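PDB 6KNY: protein Amuc_1100 from Akkermansia muciniphila, which is of unknown function but is probably anchored in the membrane by a transmembrane helix, absent from this monomeric crystal form. Local coordinates for residues F142-R147 against P174-F179; A168-M173 against N272-N277. One frame throughout, in Å; residues are numbered along the deposited sequence.

Strand 170-181 belongs to both contacts: strand 141-146 flanks it in contact 1, and strand 265-276, on its other flank, is the partner sampled by contact 2, both pairings being antiparallel. The contact centres lie about 19 Å apart, and contact 1 is the deeper, its centre about 8 Å from that of the chain against about 14 Å for contact 2. Both are partly buried, with apolar side chains on the face toward helix 117-134. Contact 1 is irregular in its backbone, with a bulge, and carries a weak salt bridge on its other face; contact 2 keeps an even ladder and ends in a side-chain amide network where the strands run out into loop.

Contact 1. Residues F142-R147 against P174-F179; sequences FIKVYR and PLEIAF
E176 meets both Y146 and K144 on one face of a strand pair and turns a different oxygen to each. Its side chain runs beside that of Y146, both pointing the same way, with CG in the plane of the phenol ring at its edge; the carboxylate is turned 75° from the ring, and OE2 lies 3.6 Å from CD2 of Y146. The extended chain of K144 crosses it obliquely and brings NZ to 3.3 Å from OE1 of E176, a weak salt bridge; the ammonium group is also hydrogen-bonded to Q268 of strand 265-276, which touches E176 as well. Nearer the backbone, CG of K144 packs against CB of A178 at 3.7 Å. The strands are antiparallel, and a classic beta bulge interrupts them: I143 and K144 both face A178, whose carbonyl O accepts from I143 N at 2.8 Å and from K144 N at 3.2 Å, both donors on the same side of the carbonyl plane. The extra residue turns I143 toward the partner strand, its CB 3.8 Å from CB of A178. On the opposite face F142, V145, I177 and F179 form the apolar layer, where F142 and I177 meet helix 117-134.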
ATOM      1  N   PHE A 142       3.455   2.316  13.332  1.00 32.82           N
ATOM      2  CA  PHE A 142       2.432   2.396  12.296  1.00 30.84           C
ATOM      3  C   PHE A 142       1.103   2.644  12.999  1.00 33.45           C
ATOM      4  O   PHE A 142       0.713   1.876  13.888  1.00 35.02           O
ATOM      5  CB  PHE A 142       2.355   1.112  11.468  1.00 31.14           C
ATOM      6  CG  PHE A 142       3.522   0.899  10.545  1.00 35.70           C
ATOM      7  CD1 PHE A 142       3.690   1.697   9.426  1.00 34.83           C
ATOM      8  CD2 PHE A 142       4.435  -0.127  10.780  1.00 35.94           C
ATOM      9  CE1 PHE A 142       4.764   1.492   8.557  1.00 37.71           C
ATOM     10  CE2 PHE A 142       5.505  -0.338   9.920  1.00 36.57           C
ATOM     11  CZ  PHE A 142       5.672   0.469   8.807  1.00 38.83           C
ATOM     12  N   ILE A 143       0.422   3.721  12.633  1.00 30.15           N
ATOM     13  CA  ILE A 143      -0.799   4.124  13.316  1.00 27.93           C
ATOM     14  C   ILE A 143      -2.035   3.635  12.571  1.00 29.35           C
ATOM     15  O   ILE A 143      -3.005   3.189  13.187  1.00 26.17           O
ATOM     16  CB  ILE A 143      -0.813   5.660  13.497  1.00 29.78           C
ATOM     17  CG1 ILE A 143       0.341   6.092  14.395  1.00 30.73           C
ATOM     18  CG2 ILE A 143      -2.173   6.134  14.077  1.00 32.65           C
ATOM     19  CD1 ILE A 143       0.553   7.600  14.457  1.00 32.45           C
ATOM     20  N   LYS A 144      -2.015   3.698  11.241  1.00 29.46           N
ATOM     21  CA  LYS A 144      -3.173   3.237  10.490  1.00 31.72           C
ATOM     22  C   LYS A 144      -2.770   2.978   9.043  1.00 28.10           C
ATOM     23  O   LYS A 144      -1.900   3.662   8.497  1.00 24.93           O
ATOM     24  CB  LYS A 144      -4.331   4.247  10.604  1.00 39.05           C
ATOM     25  CG  LYS A 144      -4.422   5.346   9.571  1.00 48.27           C
ATOM     26  CD  LYS A 144      -5.737   6.135   9.790  1.00 54.40           C
ATOM     27  CE  LYS A 144      -5.925   7.297   8.796  1.00 61.74           C
ATOM     28  NZ  LYS A 144      -6.871   8.371   9.281  1.00 62.41           N
ATOM     29  N   VAL A 145      -3.358   1.936   8.460  1.00 27.90           N
ATOM     30  CA  VAL A 145      -3.377   1.733   7.017  1.00 26.72           C
ATOM     31  C   VAL A 145      -4.848   1.617   6.659  1.00 26.02           C
ATOM     32  O   VAL A 145      -5.492   0.610   6.975  1.00 26.21           O
ATOM     33  CB  VAL A 145      -2.598   0.493   6.565  1.00 25.14           C
ATOM     34  CG1 VAL A 145      -2.639   0.387   5.039  1.00 23.98           C
ATOM     35  CG2 VAL A 145      -1.156   0.558   7.069  1.00 26.10           C
ATOM     36  N   TYR A 146      -5.386   2.641   6.013  1.00 26.89           N
ATOM     37  CA  TYR A 146      -6.812   2.722   5.739  1.00 27.46           C
ATOM     38  C   TYR A 146      -7.019   2.729   4.231  1.00 27.31           C
ATOM     39  O   TYR A 146      -6.422   3.550   3.526  1.00 24.61           O
ATOM     40  CB  TYR A 146      -7.412   3.976   6.371  1.00 28.86           C
ATOM     41  CG  TYR A 146      -8.757   4.319   5.793  1.00 30.49           C
ATOM     42  CD1 TYR A 146      -9.877   3.541   6.079  1.00 32.03           C
ATOM     43  CD2 TYR A 146      -8.908   5.408   4.950  1.00 33.53           C
ATOM     44  CE1 TYR A 146     -11.114   3.848   5.533  1.00 35.16           C
ATOM     45  CE2 TYR A 146     -10.140   5.723   4.405  1.00 37.04           C
ATOM     46  CZ  TYR A 146     -11.235   4.939   4.703  1.00 34.63           C
ATOM     47  OH  TYR A 146     -12.452   5.251   4.172  1.00 40.66           O
ATOM     48  N   ARG A 147      -7.858   1.814   3.749  1.00 26.32           N
ATOM     49  CA  ARG A 147      -8.023   1.574   2.319  1.00 25.96           C
ATOM     50  C   ARG A 147      -9.505   1.544   1.974  1.00 26.04           C
ATOM     51  O   ARG A 147     -10.188   0.546   2.262  1.00 25.88           O
ATOM     52  CB  ARG A 147      -7.343   0.268   1.922  1.00 26.68           C
ATOM     53  CG  ARG A 147      -7.554  -0.172   0.470  1.00 25.76           C
ATOM     54  CD  ARG A 147      -7.475  -1.718   0.358  1.00 27.91           C
ATOM     55  NE  ARG A 147      -8.706  -2.346   0.847  1.00 25.59           N
ATOM     56  CZ  ARG A 147      -9.735  -2.687   0.077  1.00 23.81           C
ATOM     57  NH1 ARG A 147      -9.667  -2.529  -1.245  1.00 25.97           N
ATOM     58  NH2 ARG A 147     -10.822  -3.212   0.626  1.00 26.91           N
ATOM     59  N   PRO A 174      -7.281   4.481  -3.862  1.00 21.37           N
ATOM     60  CA  PRO A 174      -6.939   5.335  -2.714  1.00 21.28           C
ATOM     61  C   PRO A 174      -6.505   4.533  -1.503  1.00 21.94           C
ATOM     62  O   PRO A 174      -6.951   3.400  -1.287  1.00 22.42           O
ATOM     63  CB  PRO A 174      -8.246   6.086  -2.430  1.00 21.06           C
ATOM     64  CG  PRO A 174      -9.307   5.111  -2.865  1.00 22.22           C
ATOM     65  CD  PRO A 174      -8.738   4.373  -4.065  1.00 21.08           C
ATOM     66  N   LEU A 175      -5.603   5.130  -0.722  1.00 23.01           N
ATOM     67  CA  LEU A 175      -5.333   4.663   0.630  1.00 25.01           C
ATOM     68  C   LEU A 175      -4.708   5.787   1.442  1.00 23.75           C
ATOM     69  O   LEU A 175      -4.193   6.773   0.898  1.00 21.88           O
ATOM     70  CB  LEU A 175      -4.417   3.439   0.633  1.00 26.02           C
ATOM     71  CG  LEU A 175      -3.002   3.646   0.122  1.00 26.34           C
ATOM     72  CD1 LEU A 175      -2.037   2.791   0.964  1.00 26.57           C
ATOM     73  CD2 LEU A 175      -2.929   3.251  -1.374  1.00 31.74           C
ATOM     74  N   GLU A 176      -4.728   5.603   2.758  1.00 24.99           N
ATOM     75  CA  GLU A 176      -4.113   6.530   3.695  1.00 29.10           C
ATOM     76  C   GLU A 176      -3.208   5.740   4.619  1.00 24.71           C
ATOM     77  O   GLU A 176      -3.578   4.656   5.072  1.00 26.40           O
ATOM     78  CB  GLU A 176      -5.152   7.257   4.565  1.00 32.76           C
ATOM     79  CG  GLU A 176      -6.268   7.964   3.830  1.00 41.75           C
ATOM     80  CD  GLU A 176      -7.248   8.620   4.814  1.00 47.93           C
ATOM     81  OE1 GLU A 176      -6.885   8.792   6.001  1.00 49.94           O
ATOM     82  OE2 GLU A 176      -8.385   8.938   4.406  1.00 50.58           O
ATOM     83  N   ILE A 177      -2.051   6.298   4.936  1.00 26.07           N
ATOM     84  CA  ILE A 177      -1.158   5.703   5.917  1.00 28.01           C
ATOM     85  C   ILE A 177      -0.779   6.770   6.934  1.00 30.47           C
ATOM     86  O   ILE A 177      -0.461   7.908   6.568  1.00 29.70           O
ATOM     87  CB  ILE A 177       0.095   5.096   5.265  1.00 31.92           C
ATOM     88  CG1 ILE A 177      -0.315   4.104   4.168  1.00 33.08           C
ATOM     89  CG2 ILE A 177       0.964   4.430   6.322  1.00 32.14           C
ATOM     90  CD1 ILE A 177       0.846   3.328   3.574  1.00 37.43           C
ATOM     91  N   ALA A 178      -0.842   6.406   8.211  1.00 28.36           N
ATOM     92  CA  ALA A 178      -0.406   7.257   9.301  1.00 28.43           C
ATOM     93  C   ALA A 178       0.711   6.527  10.030  1.00 28.96           C
ATOM     94  O   ALA A 178       0.603   5.320  10.295  1.00 25.81           O
ATOM     95  CB  ALA A 178      -1.567   7.571  10.251  1.00 29.18           C
ATOM     96  N   PHE A 179       1.791   7.243  10.318  1.00 27.01           N
ATOM     97  CA  PHE A 179       2.900   6.668  11.064  1.00 28.59           C
ATOM     98  C   PHE A 179       3.577   7.794  11.822  1.00 32.19           C
ATOM     99  O   PHE A 179       3.222   8.970  11.671  1.00 27.40           O
ATOM    100  CB  PHE A 179       3.904   5.944  10.159  1.00 26.42           C
ATOM    101  CG  PHE A 179       4.396   6.771   8.996  1.00 25.62           C
ATOM    102  CD1 PHE A 179       5.455   7.650   9.143  1.00 27.82           C
ATOM    103  CD2 PHE A 179       3.802   6.653   7.748  1.00 27.80           C
ATOM    104  CE1 PHE A 179       5.916   8.403   8.063  1.00 28.57           C
ATOM    105  CE2 PHE A 179       4.248   7.391   6.666  1.00 28.33           C
ATOM    106  CZ  PHE A 179       5.312   8.276   6.822  1.00 27.58           C
TER

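Contact 2. Residues A168-M173 against N272-N277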
ATOM      1  N   ALA A 168     -10.643   4.226 -18.663  1.00 35.45           N
ATOM      2  CA  ALA A 168      -9.518   5.127 -18.689  1.00 28.76           C
ATOM      3  C   ALA A 168      -8.177   4.428 -18.685  1.00 25.77           C
ATOM      4  O   ALA A 168      -8.075   3.319 -18.302  1.00 24.64           O
ATOM      5  CB  ALA A 168      -9.612   6.099 -17.547  1.00 30.12           C
ATOM      6  N   PRO A 169      -7.145   5.113 -19.113  1.00 25.61           N
ATOM      7  CA  PRO A 169      -5.831   4.453 -19.218  1.00 26.23           C
ATOM      8  C   PRO A 169      -5.259   3.985 -17.889  1.00 26.52           C
ATOM      9  O   PRO A 169      -4.352   3.133 -17.895  1.00 22.45           O
ATOM     10  CB  PRO A 169      -4.936   5.535 -19.845  1.00 27.97           C
ATOM     11  CG  PRO A 169      -5.879   6.501 -20.456  1.00 27.71           C
ATOM     12  CD  PRO A 169      -7.078   6.510 -19.573  1.00 27.02           C
ATOM     13  N   TRP A 170      -5.711   4.552 -16.759  1.00 22.91           N
ATOM     14  CA  TRP A 170      -5.319   4.074 -15.442  1.00 22.50           C
ATOM     15  C   TRP A 170      -6.516   4.189 -14.509  1.00 22.99           C
ATOM     16  O   TRP A 170      -7.473   4.920 -14.779  1.00 21.45           O
ATOM     17  CB  TRP A 170      -4.117   4.852 -14.868  1.00 24.50           C
ATOM     18  CG  TRP A 170      -4.444   6.277 -14.491  1.00 23.69           C
ATOM     19  CD1 TRP A 170      -4.933   6.733 -13.282  1.00 23.77           C
ATOM     20  CD2 TRP A 170      -4.343   7.427 -15.338  1.00 24.18           C
ATOM     21  NE1 TRP A 170      -5.122   8.100 -13.338  1.00 23.01           N
ATOM     22  CE2 TRP A 170      -4.774   8.546 -14.584  1.00 23.98           C
ATOM     23  CE3 TRP A 170      -3.936   7.621 -16.661  1.00 25.14           C
ATOM     24  CZ2 TRP A 170      -4.795   9.841 -15.113  1.00 25.94           C
ATOM     25  CZ3 TRP A 170      -3.956   8.899 -17.183  1.00 26.11           C
ATOM     26  CH2 TRP A 170      -4.388   9.996 -16.410  1.00 27.68           C
ATOM     27  N   THR A 171      -6.452   3.450 -13.408  1.00 22.60           N
ATOM     28  CA  THR A 171      -7.454   3.500 -12.348  1.00 23.03           C
ATOM     29  C   THR A 171      -6.728   3.819 -11.054  1.00 23.18           C
ATOM     30  O   THR A 171      -5.801   3.083 -10.678  1.00 24.61           O
ATOM     31  CB  THR A 171      -8.201   2.179 -12.209  1.00 25.11           C
ATOM     32  OG1 THR A 171      -8.943   1.923 -13.407  1.00 24.18           O
ATOM     33  CG2 THR A 171      -9.131   2.182 -10.945  1.00 25.48           C
ATOM     34  N   PRO A 172      -7.053   4.924 -10.388  1.00 22.18           N
ATOM     35  CA  PRO A 172      -6.396   5.242  -9.119  1.00 22.07           C
ATOM     36  C   PRO A 172      -7.017   4.433  -8.000  1.00 22.97           C
ATOM     37  O   PRO A 172      -8.235   4.236  -7.959  1.00 26.68           O
ATOM     38  CB  PRO A 172      -6.698   6.737  -8.928  1.00 23.16           C
ATOM     39  CG  PRO A 172      -8.083   6.899  -9.560  1.00 23.59           C
ATOM     40  CD  PRO A 172      -8.108   5.892 -10.747  1.00 22.42           C
ATOM     41  N   MET A 173      -6.185   4.005  -7.053  1.00 21.98           N
ATOM     42  CA  MET A 173      -6.684   3.238  -5.913  1.00 21.77           C
ATOM     43  C   MET A 173      -6.315   3.941  -4.616  1.00 21.55           C
ATOM     44  O   MET A 173      -5.126   3.992  -4.262  1.00 23.88           O
ATOM     45  CB  MET A 173      -6.135   1.812  -5.946  1.00 24.06           C
ATOM     46  CG  MET A 173      -6.534   1.066  -7.232  1.00 27.61           C
ATOM     47  SD  MET A 173      -5.914  -0.620  -7.244  1.00 29.06           S
ATOM     48  CE  MET A 173      -6.562  -1.251  -8.805  1.00 27.96           C
ATOM     49  N   ASN A 272      -2.738   7.787  -4.003  1.00 23.48           N
ATOM     50  CA  ASN A 272      -3.429   7.064  -5.063  1.00 25.30           C
ATOM     51  C   ASN A 272      -2.415   6.132  -5.705  1.00 24.31           C
ATOM     52  O   ASN A 272      -1.428   6.592  -6.294  1.00 21.84           O
ATOM     53  CB  ASN A 272      -4.041   8.010  -6.088  1.00 30.12           C
ATOM     54  CG  ASN A 272      -5.249   8.773  -5.533  1.00 34.77           C
ATOM     55  OD1 ASN A 272      -6.343   8.230  -5.396  1.00 38.57           O
ATOM     56  ND2 ASN A 272      -5.051  10.041  -5.236  1.00 36.87           N
ATOM     57  N   LEU A 273      -2.636   4.829  -5.539  1.00 23.40           N
ATOM     58  CA  LEU A 273      -1.903   3.817  -6.290  1.00 21.51           C
ATOM     59  C   LEU A 273      -2.418   3.819  -7.724  1.00 19.50           C
ATOM     60  O   LEU A 273      -3.626   3.706  -7.953  1.00 19.75           O
ATOM     61  CB  LEU A 273      -2.108   2.446  -5.647  1.00 21.64           C
ATOM     62  CG  LEU A 273      -1.598   1.199  -6.384  1.00 23.18           C
ATOM     63  CD1 LEU A 273      -0.074   1.234  -6.524  1.00 22.30           C
ATOM     64  CD2 LEU A 273      -2.102  -0.094  -5.684  1.00 26.95           C
ATOM     65  N   VAL A 274      -1.521   3.945  -8.691  1.00 20.39           N
ATOM     66  CA  VAL A 274      -1.923   4.076 -10.089  1.00 22.12           C
ATOM     67  C   VAL A 274      -1.908   2.685 -10.722  1.00 24.06           C
ATOM     68  O   VAL A 274      -0.840   2.078 -10.871  1.00 26.52           O
ATOM     69  CB  VAL A 274      -1.002   5.056 -10.827  1.00 20.55           C
ATOM     70  CG1 VAL A 274      -1.367   5.150 -12.304  1.00 21.21           C
ATOM     71  CG2 VAL A 274      -1.065   6.442 -10.138  1.00 20.67           C
ATOM     72  N   HIS A 275      -3.091   2.163 -11.074  1.00 24.21           N
ATOM     73  CA  HIS A 275      -3.170   0.912 -11.825  1.00 24.31           C
ATOM     74  C   HIS A 275      -3.308   1.220 -13.316  1.00 24.16           C
ATOM     75  O   HIS A 275      -4.326   1.772 -13.748  1.00 22.40           O
ATOM     76  CB  HIS A 275      -4.336   0.027 -11.382  1.00 22.20           C
ATOM     77  CG  HIS A 275      -4.381  -1.269 -12.141  1.00 24.31           C
ATOM     78  ND1 HIS A 275      -5.191  -1.467 -13.242  1.00 25.49           N
ATOM     79  CD2 HIS A 275      -3.642  -2.399 -12.015  1.00 27.19           C
ATOM     80  CE1 HIS A 275      -4.980  -2.676 -13.736  1.00 26.62           C
ATOM     81  NE2 HIS A 275      -4.057  -3.268 -12.999  1.00 25.27           N
ATOM     82  N   PHE A 276      -2.307   0.824 -14.101  1.00 21.70           N
ATOM     83  CA  PHE A 276      -2.337   0.991 -15.555  1.00 22.63           C
ATOM     84  C   PHE A 276      -3.200  -0.096 -16.184  1.00 22.59           C
ATOM     85  O   PHE A 276      -3.004  -1.285 -15.920  1.00 22.85           O
ATOM     86  CB  PHE A 276      -0.915   0.964 -16.114  1.00 21.11           C
ATOM     87  CG  PHE A 276      -0.098   2.124 -15.649  1.00 20.54           C
ATOM     88  CD1 PHE A 276      -0.148   3.340 -16.323  1.00 22.43           C
ATOM     89  CD2 PHE A 276       0.684   2.023 -14.512  1.00 21.14           C
ATOM     90  CE1 PHE A 276       0.578   4.445 -15.864  1.00 24.43           C
ATOM     91  CE2 PHE A 276       1.404   3.121 -14.040  1.00 23.56           C
ATOM     92  CZ  PHE A 276       1.349   4.331 -14.716  1.00 23.98           C
ATOM     93  N   ASN A 277      -4.162   0.314 -17.007  1.00 24.92           N
ATOM     94  CA  ASN A 277      -5.242  -0.580 -17.398  1.00 24.16           C
ATOM     95  C   ASN A 277      -4.990  -1.280 -18.729  1.00 25.08           C
ATOM     96  O   ASN A 277      -5.228  -2.485 -18.838  1.00 27.06           O
ATOM     97  CB  ASN A 277      -6.564   0.193 -17.450  1.00 23.04           C
ATOM     98  CG  ASN A 277      -7.094   0.512 -16.064  1.00 25.98           C
ATOM     99  OD1 ASN A 277      -6.799  -0.213 -15.096  1.00 23.49           O
ATOM    100  ND2 ASN A 277      -7.855   1.613 -15.945  1.00 21.44           N
TER
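T171 with H275 and M173 with L273 are the hydrogen-bonded pairs of this antiparallel ladder, whose short strand axes run at 155° to each other. Past the last bridged pair, N277 N still bonds P169 O at 3.0 Å, and its side-chain amide reaches back: ND2 donates to A168 O at 2.9 Å and to T171 OG1 at 2.8 Å, both acceptors close to the amide plane. The threonine hydroxyl stands beside its own backbone N (chi1 -64°), where the amide meets it. In turn OD1 of N277 accepts from ND1 of H275 at 2.8 Å, in the plane of the imidazole, and NE2 of that ring is held by the carbonyl of S63, fixing both ring nitrogens. The pair joins strands 170-181 and 265-276, neighbours inside the mixed sheet, at the end where both run into loop. An alanine in place of N277 would be likely to leave A168 O and T171 OG1 without this donor and the imidazole less firmly set in its rotation. M173 extends beside H275 and lays its CE methyl 3.6 Å from H275 CB, on the face covered by helix 117-134. Across the sheet, CG1 of V274 sits 3.7 Å above the F276 ring, toward its rim, and 3.8 Å from W170 CB.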